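Local structure of putative type VI secretion protein (Escherichia coli, 3U66) at residues A[7-12]-A[53-58]; A[44-49]-A[62-67]. The protein is a putative, TssL/DotU-family component of the bacterial type VI secretion system, attached to the inner membrane, whose precise role is not established. All blocks are in the same frame, centred on the assembly; numbering follows the deposited sequence.

Contact 1: residues A[7-12]-A[53-58]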
loop_
_atom_site.group_PDB
_atom_site.type_symbol
_atom_site.label_atom_id
_atom_site.label_comp_id
_atom_site.label_asym_id
_atom_site.label_seq_id
_atom_site.Cartn_x
_atom_site.Cartn_y
_atom_site.Cartn_z
ATOM N N SER A 7 -12.706 2.680 -11.772
ATOM C CA SER A 7 -13.616 2.318 -10.685
ATOM C C SER A 7 -13.733 0.804 -10.563
ATOM O O SER A 7 -13.926 0.293 -9.452
ATOM C CB SER A 7 -14.990 2.942 -10.904
ATOM O OG SER A 7 -15.607 2.446 -12.079
ATOM N N ARG A 8 -13.608 0.087 -11.708
ATOM C CA ARG A 8 -13.652 -1.381 -11.760
ATOM C C ARG A 8 -12.515 -1.940 -10.906
ATOM O O ARG A 8 -12.705 -2.933 -10.225
ATOM C CB ARG A 8 -13.567 -1.904 -13.208
ATOM C CG ARG A 8 -14.483 -3.098 -13.474
ATOM C CD ARG A 8 -14.698 -3.330 -14.966
ATOM N NE ARG A 8 -16.117 -3.465 -15.324
ATOM C CZ ARG A 8 -16.753 -2.714 -16.222
ATOM N NH1 ARG A 8 -16.106 -1.752 -16.874
ATOM N NH2 ARG A 8 -18.040 -2.916 -16.478
ATOM N N ALA A 9 -11.365 -1.248 -10.903
ATOM C CA ALA A 9 -10.166 -1.552 -10.118
ATOM C C ALA A 9 -10.416 -1.331 -8.616
ATOM O O ALA A 9 -10.049 -2.186 -7.805
ATOM C CB ALA A 9 -9.010 -0.684 -10.586
ATOM N N GLU A 10 -11.046 -0.194 -8.258
ATOM C CA GLU A 10 -11.397 0.142 -6.873
ATOM C C GLU A 10 -12.394 -0.883 -6.316
ATOM O O GLU A 10 -12.240 -1.327 -5.176
ATOM C CB GLU A 10 -11.939 1.576 -6.758
ATOM C CG GLU A 10 -10.861 2.644 -6.833
ATOM C CD GLU A 10 -11.296 4.003 -6.321
ATOM O OE1 GLU A 10 -11.051 4.302 -5.132
ATOM O OE2 GLU A 10 -11.882 4.774 -7.112
ATOM N N GLN A 11 -13.364 -1.301 -7.156
ATOM C CA GLN A 11 -14.386 -2.321 -6.902
ATOM C C GLN A 11 -13.734 -3.647 -6.454
ATOM O O GLN A 11 -14.276 -4.323 -5.576
ATOM C CB GLN A 11 -15.140 -2.596 -8.213
ATOM C CG GLN A 11 -16.580 -2.137 -8.303
ATOM C CD GLN A 11 -17.262 -2.658 -9.568
ATOM O OE1 GLN A 11 -16.777 -3.568 -10.274
ATOM N NE2 GLN A 11 -18.428 -2.102 -9.875
ATOM N N ILE A 12 -12.611 -4.041 -7.114
ATOM C CA ILE A 12 -11.844 -5.270 -6.849
ATOM C C ILE A 12 -11.148 -5.195 -5.472
ATOM O O ILE A 12 -11.122 -6.191 -4.746
ATOM C CB ILE A 12 -10.771 -5.546 -7.960
ATOM C CG1 ILE A 12 -11.216 -5.259 -9.412
ATOM C CG2 ILE A 12 -10.133 -6.910 -7.827
ATOM C CD1 ILE A 12 -12.257 -6.174 -10.067
ATOM N N ALA A 53 -11.065 -8.216 -15.988
ATOM C CA ALA A 53 -11.414 -6.828 -16.284
ATOM C C ALA A 53 -10.581 -6.229 -17.436
ATOM O O ALA A 53 -10.825 -5.089 -17.842
ATOM C CB ALA A 53 -11.282 -5.980 -15.032
ATOM N N GLY A 54 -9.617 -6.994 -17.945
ATOM C CA GLY A 54 -8.789 -6.583 -19.074
ATOM C C GLY A 54 -7.478 -5.902 -18.752
ATOM O O GLY A 54 -6.784 -5.463 -19.674
ATOM N N PHE A 55 -7.122 -5.800 -17.453
ATOM C CA PHE A 55 -5.860 -5.189 -17.033
ATOM C C PHE A 55 -4.679 -6.082 -17.378
ATOM O O PHE A 55 -4.760 -7.307 -17.215
ATOM C CB PHE A 55 -5.851 -4.866 -15.529
ATOM C CG PHE A 55 -6.837 -3.799 -15.135
ATOM C CD1 PHE A 55 -6.530 -2.454 -15.295
ATOM C CD2 PHE A 55 -8.084 -4.137 -14.624
ATOM C CE1 PHE A 55 -7.452 -1.466 -14.951
ATOM C CE2 PHE A 55 -9.003 -3.148 -14.272
ATOM C CZ PHE A 55 -8.678 -1.820 -14.440
ATOM N N SER A 56 -3.583 -5.462 -17.855
ATOM C CA SER A 56 -2.343 -6.152 -18.221
ATOM C C SER A 56 -1.673 -6.772 -16.980
ATOM O O SER A 56 -1.972 -6.358 -15.860
ATOM C CB SER A 56 -1.378 -5.177 -18.894
ATOM O OG SER A 56 -0.897 -4.196 -17.987
ATOM N N GLN A 57 -0.763 -7.734 -17.184
ATOM C CA GLN A 57 -0.019 -8.354 -16.093
ATOM C C GLN A 57 0.789 -7.299 -15.329
ATOM O O GLN A 57 0.822 -7.326 -14.100
ATOM C CB GLN A 57 0.900 -9.456 -16.623
ATOM C CG GLN A 57 0.911 -10.703 -15.745
ATOM C CD GLN A 57 0.312 -11.905 -16.424
ATOM O OE1 GLN A 57 -0.265 -11.799 -17.502
ATOM N NE2 GLN A 57 0.467 -13.071 -15.816
ATOM N N LYS A 58 1.397 -6.357 -16.068
ATOM C CA LYS A 58 2.214 -5.243 -15.586
ATOM C C LYS A 58 1.483 -4.436 -14.509
ATOM O O LYS A 58 1.985 -4.284 -13.398
ATOM C CB LYS A 58 2.526 -4.299 -16.761
ATOM C CG LYS A 58 3.699 -4.701 -17.644
ATOM C CD LYS A 58 4.154 -3.586 -18.599
ATOM C CE LYS A 58 4.667 -2.339 -17.914
ATOM N NZ LYS A 58 5.821 -2.609 -17.013
#
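Ala53 and Phe55 belong to the short connection between helices 32-52 and 57-76, and they meet Arg8 and Ala9 on the first turns of helix 7-24, so the contact closes one end of an all-helical bundle. The connection has a recognisable signature at each end. Gly54 ends the preceding helix in a Schellman motif, its phi of 93° being easy for glycine but costly for a residue with a CB, which would press on the carbonyl O of Ala53. Ser56 is the N-cap of the next helix: its OG caps a backbone N of the first turn and also bonds to the hydroxyl of Ser59.

Between these two signals Phe55 turns inward. Its CG stands anti to the carbonyl carbon (chi1 -66°), which sends CZ, the far end of the ring, to 4.0 Å from Ala9 CB. The methyl approaches obliquely, neither squarely over the ring nor squarely at its rim. Leu50, Ser60, Ala123, Asp121 and Ile6 also touch Phe55, placing the ring where several helices converge.

No hydrogen bond crosses between the segments, and both nearest approaches are carbon to carbon. The contact is small, with 148 Å² buried, both sides summed. On the solvent side the backbones pass closest at Arg8 and Ala53, with 7.4 Å between their CA atoms. There the aliphatic part of the arginine does the touching, Arg8 CD lying 4.3 Å from Ala53 CB.

Contact 2: residues A[44-49]-A[62-67]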
loop_
_atom_site.group_PDB
_atom_site.type_symbol
_atom_site.label_atom_id
_atom_site.label_comp_id
_atom_site.label_asym_id
_atom_site.label_seq_id
_atom_site.Cartn_x
_atom_site.Cartn_y
_atom_site.Cartn_z
ATOM N N LYS A 44 -5.678 -13.473 -4.348
ATOM C CA LYS A 44 -5.939 -14.386 -5.466
ATOM C C LYS A 44 -7.210 -13.988 -6.230
ATOM O O LYS A 44 -7.226 -14.060 -7.458
ATOM C CB LYS A 44 -6.018 -15.843 -4.985
ATOM C CG LYS A 44 -4.682 -16.443 -4.540
ATOM C CD LYS A 44 -4.618 -17.954 -4.765
ATOM C CE LYS A 44 -5.282 -18.771 -3.686
ATOM N NZ LYS A 44 -5.489 -20.174 -4.131
ATOM N N GLN A 45 -8.258 -13.550 -5.495
ATOM C CA GLN A 45 -9.543 -13.086 -6.031
ATOM C C GLN A 45 -9.313 -11.830 -6.854
ATOM O O GLN A 45 -9.859 -11.705 -7.955
ATOM C CB GLN A 45 -10.541 -12.817 -4.882
ATOM C CG GLN A 45 -11.818 -12.068 -5.270
ATOM C CD GLN A 45 -12.904 -12.972 -5.775
ATOM O OE1 GLN A 45 -13.494 -13.750 -5.023
ATOM N NE2 GLN A 45 -13.220 -12.859 -7.052
ATOM N N ALA A 46 -8.477 -10.916 -6.326
ATOM C CA ALA A 46 -8.124 -9.666 -6.993
ATOM C C ALA A 46 -7.361 -9.912 -8.295
ATOM O O ALA A 46 -7.657 -9.256 -9.296
ATOM C CB ALA A 46 -7.332 -8.762 -6.060
ATOM N N ARG A 47 -6.429 -10.893 -8.286
ATOM C CA ARG A 47 -5.608 -11.309 -9.427
ATOM C C ARG A 47 -6.478 -11.791 -10.605
ATOM O O ARG A 47 -6.313 -11.303 -11.727
ATOM C CB ARG A 47 -4.619 -12.411 -8.998
ATOM C CG ARG A 47 -3.371 -12.507 -9.878
ATOM C CD ARG A 47 -2.953 -13.937 -10.152
ATOM N NE ARG A 47 -2.413 -14.612 -8.968
ATOM C CZ ARG A 47 -3.043 -15.568 -8.287
ATOM N NH1 ARG A 47 -4.254 -15.970 -8.658
ATOM N NH2 ARG A 47 -2.468 -16.127 -7.233
ATOM N N GLU A 48 -7.414 -12.723 -10.338
ATOM C CA GLU A 48 -8.334 -13.295 -11.324
ATOM C C GLU A 48 -9.290 -12.238 -11.873
ATOM O O GLU A 48 -9.554 -12.226 -13.075
ATOM C CB GLU A 48 -9.119 -14.468 -10.712
ATOM N N GLU A 49 -9.787 -11.340 -11.000
ATOM C CA GLU A 49 -10.709 -10.262 -11.366
ATOM C C GLU A 49 -10.063 -9.182 -12.246
ATOM O O GLU A 49 -10.665 -8.787 -13.250
ATOM C CB GLU A 49 -11.361 -9.664 -10.118
ATOM C CG GLU A 49 -12.833 -10.007 -9.995
ATOM C CD GLU A 49 -13.458 -9.832 -8.625
ATOM O OE1 GLU A 49 -13.260 -8.770 -7.993
ATOM O OE2 GLU A 49 -14.209 -10.743 -8.214
ATOM N N ILE A 62 1.578 -4.469 -10.202
ATOM C CA ILE A 62 1.881 -3.285 -9.379
ATOM C C ILE A 62 0.746 -3.019 -8.365
ATOM O O ILE A 62 1.017 -2.801 -7.175
ATOM C CB ILE A 62 2.388 -2.018 -10.169
ATOM C CG1 ILE A 62 2.343 -0.713 -9.339
ATOM C CG2 ILE A 62 1.630 -1.794 -11.444
ATOM C CD1 ILE A 62 3.227 -0.611 -8.165
HETATM N N MSE A 63 -0.514 -3.102 -8.824
HETATM C CA MSE A 63 -1.691 -2.930 -7.958
HETATM C C MSE A 63 -1.725 -3.955 -6.817
HETATM O O MSE A 63 -1.941 -3.578 -5.664
HETATM C CB MSE A 63 -2.978 -3.020 -8.777
HETATM C CG MSE A 63 -3.340 -1.721 -9.473
HETATM SE SE MSE A 63 -4.643 -2.049 -10.891
HETATM C CE MSE A 63 -5.799 -0.836 -10.520
ATOM N N LEU A 64 -1.460 -5.240 -7.143
ATOM C CA LEU A 64 -1.419 -6.334 -6.178
ATOM C C LEU A 64 -0.218 -6.239 -5.242
ATOM O O LEU A 64 -0.327 -6.647 -4.081
ATOM C CB LEU A 64 -1.448 -7.685 -6.891
ATOM C CG LEU A 64 -2.803 -8.098 -7.472
ATOM C CD1 LEU A 64 -2.624 -9.074 -8.614
ATOM C CD2 LEU A 64 -3.712 -8.681 -6.396
ATOM N N TYR A 65 0.919 -5.699 -5.741
ATOM C CA TYR A 65 2.142 -5.502 -4.968
ATOM C C TYR A 65 1.884 -4.479 -3.863
ATOM O O TYR A 65 2.129 -4.776 -2.692
ATOM C CB TYR A 65 3.299 -5.037 -5.874
ATOM C CG TYR A 65 4.640 -4.998 -5.172
ATOM C CD1 TYR A 65 5.096 -3.839 -4.557
ATOM C CD2 TYR A 65 5.463 -6.123 -5.142
ATOM C CE1 TYR A 65 6.317 -3.804 -3.891
ATOM C CE2 TYR A 65 6.691 -6.098 -4.486
ATOM C CZ TYR A 65 7.110 -4.940 -3.854
ATOM O OH TYR A 65 8.309 -4.904 -3.194
ATOM N N ALA A 66 1.342 -3.294 -4.245
ATOM C CA ALA A 66 1.004 -2.200 -3.333
ATOM C C ALA A 66 0.040 -2.683 -2.273
ATOM O O ALA A 66 0.241 -2.369 -1.104
ATOM C CB ALA A 66 0.405 -1.031 -4.101
ATOM N N PHE A 67 -0.951 -3.504 -2.661
ATOM C CA PHE A 67 -1.912 -4.075 -1.712
ATOM C C PHE A 67 -1.268 -5.044 -0.723
ATOM O O PHE A 67 -1.614 -4.993 0.463
ATOM C CB PHE A 67 -3.098 -4.742 -2.422
ATOM C CG PHE A 67 -4.160 -5.205 -1.461
ATOM C CD1 PHE A 67 -5.109 -4.317 -0.972
ATOM C CD2 PHE A 67 -4.204 -6.525 -1.033
ATOM C CE1 PHE A 67 -6.078 -4.743 -0.071
ATOM C CE2 PHE A 67 -5.174 -6.948 -0.127
ATOM C CZ PHE A 67 -6.101 -6.053 0.347
#
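Leu64 reaches from helix 57-76 to Ala46 and Arg47 in a buried, apolar helix-to-helix contact between two consecutive members of the bundle. The backbones are nearest at Arg47 and Leu64, whose CA atoms are 7.3 Å apart, and within 62-67 Leu64 makes the contacts. With CG anti to the carbonyl carbon (chi1 -74°), its two methyls part over the facing helix. Leu64 CD2 meets the methyl of Ala46, 3.6 Å from its CB, while Leu64 CD1 rests on the base of Arg47, 3.7 Å from CG.

The Arg47 chain crosses the leucine at about a right angle, then bends at chi2 and chi3, taking the guanidinium away toward the surface; a glycerol, probably from the crystallisation liquor, lies about 3 Å from the side chain (nearest atoms). Phe97 also touches Arg47, and Phe98 touches Leu64, so helix 93-98 borders the same joint. Shortening Leu64 to an alanine would probably leave the Ala46 methyl and the Arg47 methylenes without their partner from helix 57-76 and open a gap between the helices. Since no hydrogen bond spans these segments, their mutual hold rests on shape and hydrocarbon burial, with the arginine's charge kept outside the packed layer.

Contacts 1 and 2 lie about 8 Å apart, centre to centre, on the same side of the chain's centre. Their segments alternate along the sequence, 7-12, 44-49, 53-58, 62-67, and helices 7-24, 32-52 and 57-76 come side by side, with Ile12 and Ala9 as the bridging residues. Contact 1 uses the connection that leads into helix 57-76, while contact 2 uses Leu64, two turns into that helix. The two also touch directly. Ile12 packs on Ala46 and Glu49, and Ala9 on selenomethionine Met63, linking helix 7-24 to both partners. This continuous packing joins the first three helices of the DotU-family cytoplasmic domain, with helix 122-133 lying against the same region.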